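Local coordinates for protein putative fimbrium tip subunit Fim1C (Bacteroides ovatus, PDB 4EPS) that probably forms part of the tip of fimbriae, the filamentous cell-surface appendages that mediate adhesion and biofilm formation, at residues P288-C298 and L451-D460. Sequence-based numbering, arbitrary orientation. Where two conformers were deposited one is given.
Sequences PAKDNCIGIVC and LNTKLIKVSD. With GOL (glycerol), chain M.
Ile-296 meets Lys-454 and Leu-455 with the outer half of its side chain, and tracing it from the backbone illustrates how a branched side chain on a strand can meet several helix residues at once. Its CB points toward helix 451-458 and splits there. The CG2 branch reaches Leu-451 CD2 at 4.1 Å, the two side chains lying alongside each other but running opposite ways. With chi1 at -57°, CG1 stands anti to the carbonyl carbon, which brings it onto Leu-455 CD2. The gap between those two carbons, Ile-296 CG1 and Leu-455 CD2, is 3.6 Å. The terminal CD1 lies 3.8 Å from Lys-454 CB. The helix runs antiparallel to strand 293-298, at 169°, packed on an antiparallel sheet in which this strand lies between strands 273-275 and 334-338; Tyr-273 of the former also touches Ile-296. A classic beta bulge, with Ile-294 and Gly-295 both facing Tyr-274, immediately precedes Ile-296. Farther along, Val-458 sets CG2 against Cys-293 SG and CG1 against Pro-288 CG (3.9 Å). Polar links at this end are indirect: a water donates to both Pro-288 O and Lys-457 O, while the extended chain of Lys-290 runs past Val-458 O, CG nearest at 3.5 Å, its NZ donating to O1 of a glycerol, probably from the crystallisation liquor.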
ATOM      1  N   PRO A 288       8.902 -18.970   3.606  1.00 25.40           N
ATOM      2  CA  PRO A 288       9.786 -18.228   2.711  1.00 24.41           C
ATOM      3  C   PRO A 288      10.725 -19.135   1.930  1.00 29.57           C
ATOM      4  O   PRO A 288      11.179 -20.137   2.476  1.00 30.11           O
ATOM      5  CB  PRO A 288      10.580 -17.332   3.677  1.00 24.75           C
ATOM      6  CG  PRO A 288      10.547 -18.008   4.959  1.00 28.62           C
ATOM      7  CD  PRO A 288       9.188 -18.658   5.023  1.00 25.32           C
ATOM      8  N   ALA A 289      11.023 -18.771   0.687  1.00 27.42           N
ATOM      9  CA  ALA A 289      11.990 -19.493  -0.136  1.00 27.73           C
ATOM     10  C   ALA A 289      13.384 -19.287   0.434  1.00 29.71           C
ATOM     11  O   ALA A 289      13.781 -18.148   0.700  1.00 26.88           O
ATOM     12  CB  ALA A 289      11.935 -19.009  -1.579  1.00 28.51           C
ATOM     13  N   LYS A 290      14.128 -20.382   0.616  1.00 25.63           N
ATOM     14  CA  LYS A 290      15.510 -20.348   1.097  1.00 26.28           C
ATOM     15  C   LYS A 290      16.431 -19.998  -0.053  1.00 29.70           C
ATOM     16  O   LYS A 290      17.420 -19.294   0.146  1.00 28.73           O
ATOM     17  CB  LYS A 290      15.893 -21.713   1.713  1.00 30.07           C
ATOM     18  CG  LYS A 290      17.290 -21.767   2.340  1.00 42.53           C
ATOM     19  CD  LYS A 290      17.492 -23.112   3.009  1.00 49.54           C
ATOM     20  CE  LYS A 290      18.858 -23.275   3.609  1.00 51.44           C
ATOM     21  NZ  LYS A 290      18.908 -24.492   4.466  1.00 56.84           N
ATOM     22  N   ASP A 291      16.120 -20.505  -1.272  1.00 28.02           N
ATOM     23  CA  ASP A 291      16.920 -20.264  -2.472  1.00 28.15           C
ATOM     24  C   ASP A 291      17.123 -18.799  -2.744  1.00 29.35           C
ATOM     25  O   ASP A 291      16.152 -18.034  -2.810  1.00 27.70           O
ATOM     26  CB  ASP A 291      16.304 -20.921  -3.738  1.00 31.22           C
ATOM     27  CG  ASP A 291      16.472 -22.430  -3.836  1.00 50.33           C
ATOM     28  OD1 ASP A 291      17.156 -23.018  -2.956  1.00 51.95           O
ATOM     29  OD2 ASP A 291      15.905 -23.030  -4.784  1.00 58.11           O
ATOM     30  N   ASN A 292      18.407 -18.411  -2.925  1.00 23.69           N
ATOM     31  CA  ASN A 292      18.845 -17.050  -3.218  1.00 23.02           C
ATOM     32  C   ASN A 292      18.501 -16.039  -2.103  1.00 23.18           C
ATOM     33  O   ASN A 292      18.682 -14.843  -2.328  1.00 23.47           O
ATOM     34  CB  ASN A 292      18.294 -16.561  -4.564  1.00 24.49           C
ATOM     35  CG  ASN A 292      18.842 -17.354  -5.734  1.00 46.06           C
ATOM     36  OD1 ASN A 292      18.099 -17.941  -6.513  1.00 47.53           O
ATOM     37  ND2 ASN A 292      20.155 -17.471  -5.820  1.00 34.95           N
ATOM     38  N   CYS A 293      18.067 -16.496  -0.913  1.00 21.34           N
ATOM     39  CA  CYS A 293      17.843 -15.554   0.207  1.00 21.66           C
ATOM     40  C   CYS A 293      19.230 -15.202   0.754  1.00 24.91           C
ATOM     41  O   CYS A 293      20.032 -16.120   1.007  1.00 24.81           O
ATOM     42  CB  CYS A 293      16.941 -16.131   1.298  1.00 21.60           C
ATOM     43  SG  CYS A 293      16.562 -14.942   2.625  1.00 24.44           S
ATOM     44  N   ILE A 294      19.554 -13.909   0.849  1.00 19.20           N
ATOM     45  CA  ILE A 294      20.917 -13.523   1.291  1.00 18.47           C
ATOM     46  C   ILE A 294      20.903 -12.808   2.640  1.00 22.77           C
ATOM     47  O   ILE A 294      21.969 -12.629   3.255  1.00 21.78           O
ATOM     48  CB  ILE A 294      21.651 -12.675   0.220  1.00 21.57           C
ATOM     49  CG1 ILE A 294      20.940 -11.324  -0.023  1.00 23.01           C
ATOM     50  CG2 ILE A 294      21.833 -13.497  -1.107  1.00 21.84           C
ATOM     51  CD1 ILE A 294      21.756 -10.293  -0.862  1.00 25.22           C
ATOM     52  N   GLY A 295      19.728 -12.383   3.090  1.00 20.21           N
ATOM     53  CA  GLY A 295      19.677 -11.668   4.368  1.00 19.97           C
ATOM     54  C   GLY A 295      18.279 -11.264   4.781  1.00 21.26           C
ATOM     55  O   GLY A 295      17.292 -11.644   4.132  1.00 20.09           O
ATOM     56  N   ILE A 296      18.205 -10.539   5.897  1.00 18.17           N
ATOM     57  CA  ILE A 296      16.960 -10.018   6.478  1.00 18.01           C
ATOM     58  C   ILE A 296      17.073  -8.494   6.581  1.00 19.47           C
ATOM     59  O   ILE A 296      18.082  -7.976   7.060  1.00 18.68           O
ATOM     60  CB  ILE A 296      16.722 -10.647   7.908  1.00 22.36           C
ATOM     61  CG1 ILE A 296      16.682 -12.225   7.873  1.00 23.44           C
ATOM     62  CG2 ILE A 296      15.472 -10.071   8.586  1.00 24.61           C
ATOM     63  CD1 ILE A 296      15.719 -12.853   6.996  1.00 23.09           C
ATOM     64  N   VAL A 297      16.010  -7.795   6.235  1.00 16.53           N
ATOM     65  CA  VAL A 297      15.985  -6.330   6.396  1.00 15.67           C
ATOM     66  C   VAL A 297      16.057  -6.052   7.889  1.00 19.95           C
ATOM     67  O   VAL A 297      15.203  -6.543   8.648  1.00 19.92           O
ATOM     68  CB  VAL A 297      14.703  -5.732   5.759  1.00 18.42           C
ATOM     69  CG1 VAL A 297      14.581  -4.227   6.068  1.00 18.00           C
ATOM     70  CG2 VAL A 297      14.696  -5.974   4.238  1.00 18.22           C
ATOM     71  N   CYS A 298      17.075  -5.287   8.328  1.00 18.18           N
ATOM     72  CA  CYS A 298      17.247  -5.062   9.772  1.00 18.78           C
ATOM     73  C   CYS A 298      17.046  -3.604  10.183  1.00 22.83           C
ATOM     74  O   CYS A 298      16.991  -3.314  11.384  1.00 20.68           O
ATOM     75  CB  CYS A 298      18.622  -5.585  10.203  1.00 20.65           C
ATOM     76  SG  CYS A 298      20.010  -4.708   9.428  1.00 24.67           S
ATOM     77  N   LEU A 451      14.207 -10.426  14.290  1.00 20.94           N
ATOM     78  CA  LEU A 451      15.253 -10.963  13.429  1.00 19.84           C
ATOM     79  C   LEU A 451      15.392 -12.486  13.538  1.00 21.96           C
ATOM     80  O   LEU A 451      15.336 -13.157  12.513  1.00 21.17           O
ATOM     81  CB  LEU A 451      16.604 -10.273  13.716  1.00 20.62           C
ATOM     82  CG  LEU A 451      16.624  -8.711  13.597  1.00 26.39           C
ATOM     83  CD1 LEU A 451      18.027  -8.164  13.937  1.00 26.17           C
ATOM     84  CD2 LEU A 451      16.231  -8.243  12.171  1.00 26.48           C
ATOM     85  N   ASN A 452      15.584 -13.034  14.747  1.00 20.31           N
ATOM     86  CA  ASN A 452      15.827 -14.494  14.886  1.00 22.26           C
ATOM     87  C   ASN A 452      14.646 -15.336  14.407  1.00 24.46           C
ATOM     88  O   ASN A 452      14.860 -16.400  13.838  1.00 22.94           O
ATOM     89  CB  ASN A 452      16.179 -14.838  16.347  1.00 21.54           C
ATOM     90  CG  ASN A 452      17.629 -14.516  16.636  1.00 31.71           C
ATOM     91  OD1 ASN A 452      18.424 -14.258  15.723  1.00 27.66           O
ATOM     92  ND2 ASN A 452      18.027 -14.588  17.887  1.00 23.23           N
ATOM     93  N   THR A 453      13.421 -14.835  14.585  1.00 21.44           N
ATOM     94  CA  THR A 453      12.214 -15.550  14.098  1.00 22.00           C
ATOM     95  C   THR A 453      12.196 -15.686  12.558  1.00 25.53           C
ATOM     96  O   THR A 453      11.514 -16.575  12.021  1.00 25.69           O
ATOM     97  CB  THR A 453      10.943 -14.847  14.580  1.00 24.64           C
ATOM     98  OG1 THR A 453      10.983 -13.478  14.156  1.00 26.84           O
ATOM     99  CG2 THR A 453      10.755 -14.972  16.115  1.00 22.92           C
ATOM    100  N   LYS A 454      12.948 -14.822  11.849  1.00 20.07           N
ATOM    101  CA  LYS A 454      13.048 -14.900  10.378  1.00 19.10           C
ATOM    102  C   LYS A 454      14.253 -15.726   9.987  1.00 23.12           C
ATOM    103  O   LYS A 454      14.164 -16.585   9.118  1.00 21.13           O
ATOM    104  CB  LYS A 454      13.164 -13.495   9.722  1.00 20.07           C
ATOM    105  CG  LYS A 454      12.187 -12.474  10.255  1.00 23.11           C
ATOM    106  CD  LYS A 454      10.703 -12.846  10.021  1.00 22.83           C
ATOM    107  CE  LYS A 454       9.814 -11.720  10.510  1.00 25.93           C
ATOM    108  NZ  LYS A 454       9.976 -11.474  11.974  1.00 27.36           N
ATOM    109  N   LEU A 455      15.393 -15.467  10.643  1.00 21.68           N
ATOM    110  CA  LEU A 455      16.615 -16.207  10.342  1.00 20.94           C
ATOM    111  C   LEU A 455      16.396 -17.724  10.406  1.00 25.05           C
ATOM    112  O   LEU A 455      16.847 -18.437   9.515  1.00 24.19           O
ATOM    113  CB  LEU A 455      17.738 -15.812  11.310  1.00 20.43           C
ATOM    114  CG  LEU A 455      18.310 -14.416  11.139  1.00 23.49           C
ATOM    115  CD1 LEU A 455      19.344 -14.110  12.263  1.00 23.11           C
ATOM    116  CD2 LEU A 455      19.003 -14.273   9.783  1.00 21.04           C
ATOM    117  N   ILE A 456      15.693 -18.201  11.429  1.00 23.78           N
ATOM    118  CA  ILE A 456      15.474 -19.649  11.627  1.00 24.90           C
ATOM    119  C   ILE A 456      14.636 -20.291  10.488  1.00 28.30           C
ATOM    120  O   ILE A 456      14.686 -21.501  10.315  1.00 28.76           O
ATOM    121  CB  ILE A 456      14.856 -19.911  13.039  1.00 29.09           C
ATOM    122  CG1 ILE A 456      15.031 -21.396  13.512  1.00 33.33           C
ATOM    123  CG2 ILE A 456      13.409 -19.465  13.145  1.00 28.68           C
ATOM    124  CD1 ILE A 456      16.518 -21.841  13.797  1.00 47.48           C
ATOM    125  N   LYS A 457      13.895 -19.488   9.700  1.00 23.66           N
ATOM    126  CA  LYS A 457      13.080 -20.015   8.592  1.00 23.49           C
ATOM    127  C   LYS A 457      13.888 -20.182   7.311  1.00 26.58           C
ATOM    128  O   LYS A 457      13.455 -20.908   6.420  1.00 26.13           O
ATOM    129  CB  LYS A 457      11.882 -19.087   8.325  1.00 23.27           C
ATOM    130  CG  LYS A 457      10.925 -19.006   9.506  1.00 28.09           C
ATOM    131  CD  LYS A 457       9.562 -18.500   9.075  1.00 37.03           C
ATOM    132  CE  LYS A 457       8.665 -18.270  10.259  1.00 49.44           C
ATOM    133  NZ  LYS A 457       7.479 -17.455   9.880  1.00 62.60           N
ATOM    134  N   VAL A 458      15.041 -19.490   7.182  1.00 21.72           N
ATOM    135  CA  VAL A 458      15.840 -19.528   5.936  1.00 21.33           C
ATOM    136  C   VAL A 458      17.312 -19.923   6.151  1.00 26.32           C
ATOM    137  O   VAL A 458      18.096 -19.934   5.185  1.00 27.66           O
ATOM    138  CB  VAL A 458      15.795 -18.182   5.168  1.00 23.62           C
ATOM    139  CG1 VAL A 458      14.419 -17.955   4.522  1.00 22.67           C
ATOM    140  CG2 VAL A 458      16.190 -17.007   6.069  1.00 22.59           C
ATOM    141  N   SER A 459      17.677 -20.202   7.381  1.00 24.78           N
ATOM    142  CA  SER A 459      19.049 -20.547   7.769  0.50 24.78           C
ATOM    143  C   SER A 459      19.020 -21.495   8.955  1.00 30.83           C
ATOM    144  O   SER A 459      18.001 -21.549   9.666  1.00 30.05           O
ATOM    145  CB  SER A 459      19.813 -19.264   8.129  0.50 24.23           C
ATOM    146  OG  SER A 459      21.103 -19.471   8.682  0.50 20.50           O
ATOM    147  N   ASP A 460      20.151 -22.182   9.216  1.00 30.50           N
ATOM    148  CA  ASP A 460      20.243 -23.059  10.375  0.70 31.79           C
ATOM    149  C   ASP A 460      20.886 -22.301  11.548  1.00 35.80           C
ATOM    150  O   ASP A 460      20.999 -22.847  12.639  1.00 36.83           O
ATOM    151  CB  ASP A 460      21.015 -24.346  10.020  0.70 34.61           C
ATOM    152  CG  ASP A 460      20.250 -25.234   9.041  0.70 47.90           C
ATOM    153  OD1 ASP A 460      19.005 -25.361   9.192  0.70 47.93           O
ATOM    154  OD2 ASP A 460      20.880 -25.768   8.112  0.70 55.35           O
TER
HETATM  155  C1  GOL M 612      16.506 -23.738   7.632  1.00 56.44           C
HETATM  156  O1  GOL M 612      17.673 -23.652   6.822  1.00 52.83           O
HETATM  157  C2  GOL M 612      15.266 -23.912   6.787  1.00 59.63           C
HETATM  158  O2  GOL M 612      15.386 -25.096   5.997  1.00 58.58           O
HETATM  159  C3  GOL M 612      14.003 -23.967   7.617  1.00 63.07           C
HETATM  160  O3  GOL M 612      13.943 -25.148   8.409  1.00 65.61           O
HETATM  161  O   HOH W   1      13.148 -21.648   3.764  1.00 40.33           O
HETATM  162  O   HOH W   2      21.622 -24.282   5.244  1.00 56.70           O